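Local coordinates for protein endolysin (Clostridium phage phiCD27, PDB 3QAY) that probably cleaves the amide bond between N-acetylmuramic acid and L-alanine in clostridial peptidoglycan, as a zinc-dependent amidase that lyses the host cell wall, at residues C18-A21 with V25-Y28; E145-D150 with E164-L169. All coordinates share one frame; numbering follows the deposited sequence.

In the fold
The two contacts illustrate how a probable zinc amidase joins its metal site to its core. In contact 1 a loop closes on the start of helix 27-44 around E27, a zinc ligand together with H10 and H85. Contact 2 lies deeper, where segment 145-150, on strand 140-148, meets helix 152-175; its S146 side chain is about 10 Å from the zinc. Their centres are 14 Å apart, yet they touch through C149: its SG packs on A21 CB at 3.7 Å, and V25 N lies 3.3 Å from C149 O, a probable hydrogen bond. Segment 145-150 thus borders both the loop beside the zinc ligand E27 and the buried packing on helix 152-175.

Contact 1: residues C18-A21 with V25-Y28. With ZN (zinc ion), chain E.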
loop_
_atom_site.group_PDB
_atom_site.type_symbol
_atom_site.label_atom_id
_atom_site.label_comp_id
_atom_site.label_asym_id
_atom_site.label_seq_id
_atom_site.Cartn_x
_atom_site.Cartn_y
_atom_site.Cartn_z
ATOM N N CYS A 18 -13.933 11.213 4.007
ATOM C CA CYS A 18 -12.807 10.316 3.758
ATOM C C CYS A 18 -12.237 10.595 2.370
ATOM O O CYS A 18 -12.976 10.646 1.392
ATOM C CB CYS A 18 -13.245 8.864 3.854
ATOM S SG CYS A 18 -11.873 7.718 3.743
ATOM N N THR A 19 -10.921 10.760 2.282
ATOM C CA THR A 19 -10.302 11.211 1.037
ATOM C C THR A 19 -9.986 10.058 0.072
ATOM O O THR A 19 -9.512 10.290 -1.046
ATOM C CB THR A 19 -9.031 12.017 1.326
ATOM O OG1 THR A 19 -8.058 11.180 1.969
ATOM C CG2 THR A 19 -9.360 13.215 2.218
ATOM N N SER A 20 -10.266 8.825 0.497
ATOM C CA SER A 20 -9.955 7.645 -0.307
ATOM C C SER A 20 -11.066 7.332 -1.301
ATOM O O SER A 20 -12.167 7.881 -1.214
ATOM C CB SER A 20 -9.714 6.431 0.603
ATOM O OG SER A 20 -10.920 5.845 1.060
ATOM N N ALA A 21 -10.775 6.433 -2.241
ATOM C CA ALA A 21 -11.825 5.849 -3.071
ATOM C C ALA A 21 -12.774 5.039 -2.185
ATOM O O ALA A 21 -12.387 4.569 -1.108
ATOM C CB ALA A 21 -11.236 4.975 -4.161
ATOM N N VAL A 25 -15.986 -1.700 -0.920
ATOM C CA VAL A 25 -15.306 -1.520 0.357
ATOM C C VAL A 25 -14.652 -0.140 0.366
ATOM O O VAL A 25 -14.286 0.386 -0.688
ATOM C CB VAL A 25 -14.239 -2.618 0.591
ATOM C CG1 VAL A 25 -13.119 -2.519 -0.448
ATOM C CG2 VAL A 25 -13.694 -2.551 2.031
ATOM N N ASN A 26 -14.533 0.465 1.546
ATOM C CA ASN A 26 -13.831 1.737 1.650
ATOM C C ASN A 26 -12.333 1.481 1.610
ATOM O O ASN A 26 -11.826 0.622 2.332
ATOM C CB ASN A 26 -14.220 2.492 2.922
ATOM C CG ASN A 26 -13.675 3.905 2.941
ATOM O OD1 ASN A 26 -14.276 4.837 2.380
ATOM N ND2 ASN A 26 -12.537 4.079 3.588
ATOM N N GLU A 27 -11.634 2.221 0.756
ATOM C CA GLU A 27 -10.199 2.039 0.563
ATOM C C GLU A 27 -9.427 2.296 1.854
ATOM O O GLU A 27 -8.642 1.455 2.286
ATOM C CB GLU A 27 -9.695 2.960 -0.548
ATOM C CG GLU A 27 -8.191 3.085 -0.622
ATOM C CD GLU A 27 -7.722 4.013 -1.718
ATOM O OE1 GLU A 27 -8.559 4.700 -2.349
ATOM O OE2 GLU A 27 -6.498 4.064 -1.937
ATOM N N TYR A 28 -9.651 3.459 2.461
ATOM C CA TYR A 28 -8.937 3.835 3.684
ATOM C C TYR A 28 -9.119 2.804 4.793
ATOM O O TYR A 28 -8.138 2.367 5.402
ATOM C CB TYR A 28 -9.381 5.215 4.166
ATOM C CG TYR A 28 -8.853 5.599 5.529
ATOM C CD1 TYR A 28 -7.570 6.117 5.683
ATOM C CD2 TYR A 28 -9.642 5.455 6.665
ATOM C CE1 TYR A 28 -7.087 6.483 6.939
ATOM C CE2 TYR A 28 -9.166 5.807 7.919
ATOM C CZ TYR A 28 -7.893 6.320 8.052
ATOM O OH TYR A 28 -7.426 6.673 9.300
HETATM ZN ZN ZN E . -5.620 5.640 -2.979
HETATM O O HOH W 1 -4.812 7.595 -4.171
#
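A21 and E27 grip each other twice, by backbone and by carboxylate. A21 N donates to E27 OE1 over 2.8 Å, meeting that oxygen on its anti side and 24° out of the carboxylate plane. In return, E27 N donates to A21 O at 3.1 Å. The other carboxylate oxygen, E27 OE2, binds the zinc ion at 2.1 Å, alongside H10, H85 and a water whose O is 2.4 Å from the zinc. With CG anti to the backbone N (chi1 167°) and the chain extended beyond it, E27 spans the gap between helix start and metal.

S20 supplies the next layer. Its OG accepts from Y28 N (3.0 Å) while donating to A21 O (2.9 Å), so one hydroxyl joins the first turn of helix 27-44 to the loop. S20 OG and E27 N approach A21 O from opposite faces of its carbonyl plane. Beside them C18 SG rests on Y28 CB at 3.6 Å and lies obliquely to the ring, whose OH bonds to E56.

Further out, E27 OE2 also accepts from L86 N. The chemistry implies a second-shell role for the A21 amide: together with zinc and L86 N it would restrain the carboxylate's rotation, OE1 taking the amide N-H while OE2 binds the metal.

Contact 2: residues E145-D150 with E164-L169; sequences ESFFCD and EGIAKL
I166 meets both S146 and F147, and these two van der Waals touches, one to a ring and one to a hydroxyl, make up the whole of the direct contact. The two branches of the isoleucine divide the work. Its longer arm ends in CD1, which lies 4.3 Å from F147 CD2 and approaches the phenyl ring obliquely. The shorter branch, CG2, faces the hydroxyl end of the serine, with S146 OG also 4.3 Å away. Both approaches are loose; the backbones stay well apart, S146 CA and I166 CA being 8.0 Å from each other, and only 87 Å² is buried in all. F147 CG lies between the backbone N and the carbonyl carbon (chi1 59°), which swings the ring to the side of I166.

Polar bonding ties the strand side to its neighbours. S146 O accepts from the hydroxyl of S96, and the backbones pair S146 with H85 and F147 with N87, both on strand 80-87.

Ring packing extends the apolar group: F147 stacks edge-to-face with Y30 and also touches Y155 and A158. The chain turns a corner at F147, and I166 reaches Y30 and L34 as well, so the contact fills a buried junction where segment 145-150, on strand 140-148 and beside strand 80-87, meets helices 27-44 and 152-175.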
loop_
_atom_site.group_PDB
_atom_site.type_symbol
_atom_site.label_atom_id
_atom_site.label_comp_id
_atom_site.label_asym_id
_atom_site.label_seq_id
_atom_site.Cartn_x
_atom_site.Cartn_y
_atom_site.Cartn_z
ATOM N N GLU A 145 -1.313 -0.681 -5.172
ATOM C CA GLU A 145 -2.745 -0.695 -5.420
ATOM C C GLU A 145 -3.152 -2.171 -5.490
ATOM O O GLU A 145 -3.140 -2.777 -6.567
ATOM C CB GLU A 145 -3.062 0.025 -6.737
ATOM C CG GLU A 145 -2.563 1.477 -6.790
ATOM C CD GLU A 145 -3.669 2.515 -6.647
ATOM O OE1 GLU A 145 -4.859 2.150 -6.691
ATOM O OE2 GLU A 145 -3.339 3.709 -6.513
ATOM N N SER A 146 -3.503 -2.733 -4.333
ATOM C CA SER A 146 -3.667 -4.191 -4.169
ATOM C C SER A 146 -4.754 -4.798 -5.049
ATOM O O SER A 146 -4.564 -5.877 -5.622
ATOM C CB SER A 146 -3.966 -4.535 -2.704
ATOM O OG SER A 146 -2.846 -4.291 -1.870
ATOM N N PHE A 147 -5.895 -4.119 -5.112
ATOM C CA PHE A 147 -7.033 -4.518 -5.941
ATOM C C PHE A 147 -8.016 -3.344 -6.025
ATOM O O PHE A 147 -7.792 -2.315 -5.383
ATOM C CB PHE A 147 -7.726 -5.772 -5.381
ATOM C CG PHE A 147 -8.244 -5.615 -3.971
ATOM C CD1 PHE A 147 -9.506 -5.077 -3.731
ATOM C CD2 PHE A 147 -7.473 -6.009 -2.887
ATOM C CE1 PHE A 147 -9.979 -4.925 -2.434
ATOM C CE2 PHE A 147 -7.941 -5.865 -1.592
ATOM C CZ PHE A 147 -9.191 -5.322 -1.365
ATOM N N PHE A 148 -9.086 -3.492 -6.808
ATOM C CA PHE A 148 -10.070 -2.414 -6.983
ATOM C C PHE A 148 -11.149 -2.442 -5.901
ATOM O O PHE A 148 -11.842 -3.440 -5.718
ATOM C CB PHE A 148 -10.704 -2.466 -8.379
ATOM C CG PHE A 148 -9.838 -1.871 -9.461
ATOM C CD1 PHE A 148 -10.221 -0.711 -10.124
ATOM C CD2 PHE A 148 -8.627 -2.458 -9.796
ATOM C CE1 PHE A 148 -9.421 -0.160 -11.122
ATOM C CE2 PHE A 148 -7.814 -1.906 -10.788
ATOM C CZ PHE A 148 -8.215 -0.757 -11.452
ATOM N N CYS A 149 -11.299 -1.334 -5.186
ATOM C CA CYS A 149 -12.305 -1.244 -4.129
ATOM C C CYS A 149 -13.735 -1.108 -4.674
ATOM O O CYS A 149 -14.696 -1.183 -3.906
ATOM C CB CYS A 149 -11.989 -0.081 -3.191
ATOM S SG CYS A 149 -12.413 1.527 -3.869
ATOM N N ASP A 150 -13.874 -0.913 -5.986
ATOM C CA ASP A 150 -15.189 -0.773 -6.623
ATOM C C ASP A 150 -15.529 -1.962 -7.533
ATOM O O ASP A 150 -16.439 -1.875 -8.354
ATOM C CB ASP A 150 -15.272 0.555 -7.395
ATOM C CG ASP A 150 -14.265 0.650 -8.534
ATOM O OD1 ASP A 150 -13.329 -0.183 -8.594
ATOM O OD2 ASP A 150 -14.403 1.568 -9.373
ATOM N N GLU A 164 -4.169 -11.667 5.839
ATOM C CA GLU A 164 -2.959 -12.492 5.909
ATOM C C GLU A 164 -2.557 -13.022 4.542
ATOM O O GLU A 164 -1.369 -13.084 4.215
ATOM C CB GLU A 164 -3.223 -13.656 6.856
ATOM C CG GLU A 164 -2.143 -14.699 6.993
ATOM C CD GLU A 164 -2.552 -15.738 8.010
ATOM O OE1 GLU A 164 -2.986 -16.842 7.613
ATOM O OE2 GLU A 164 -2.494 -15.414 9.209
ATOM N N GLY A 165 -3.552 -13.420 3.753
ATOM C CA GLY A 165 -3.325 -13.887 2.387
ATOM C C GLY A 165 -2.774 -12.809 1.473
ATOM O O GLY A 165 -1.877 -13.072 0.676
ATOM N N ILE A 166 -3.329 -11.603 1.563
ATOM C CA ILE A 166 -2.819 -10.455 0.806
ATOM C C ILE A 166 -1.421 -10.079 1.295
ATOM O O ILE A 166 -0.514 -9.861 0.493
ATOM C CB ILE A 166 -3.746 -9.223 0.953
ATOM C CG1 ILE A 166 -5.054 -9.449 0.200
ATOM C CG2 ILE A 166 -3.048 -7.947 0.435
ATOM C CD1 ILE A 166 -5.004 -9.063 -1.261
ATOM N N ALA A 167 -1.267 -9.998 2.615
ATOM C CA ALA A 167 0.013 -9.665 3.239
ATOM C C ALA A 167 1.123 -10.620 2.800
ATOM O O ALA A 167 2.205 -10.186 2.404
ATOM C CB ALA A 167 -0.120 -9.673 4.760
ATOM N N LYS A 168 0.842 -11.917 2.853
ATOM C CA LYS A 168 1.845 -12.924 2.509
ATOM C C LYS A 168 2.368 -12.731 1.088
ATOM O O LYS A 168 3.565 -12.875 0.847
ATOM C CB LYS A 168 1.282 -14.335 2.686
ATOM C CG LYS A 168 2.309 -15.462 2.518
ATOM C CD LYS A 168 1.680 -16.836 2.805
ATOM C CE LYS A 168 2.684 -17.983 2.591
ATOM N NZ LYS A 168 2.039 -19.202 2.001
ATOM N N LEU A 169 1.476 -12.393 0.156
ATOM C CA LEU A 169 1.867 -12.209 -1.249
ATOM C C LEU A 169 2.766 -10.983 -1.417
ATOM O O LEU A 169 3.766 -11.026 -2.138
ATOM C CB LEU A 169 0.632 -12.101 -2.150
ATOM C CG LEU A 169 -0.186 -13.387 -2.335
ATOM C CD1 LEU A 169 -1.437 -13.124 -3.177
ATOM C CD2 LEU A 169 0.670 -14.473 -2.975
#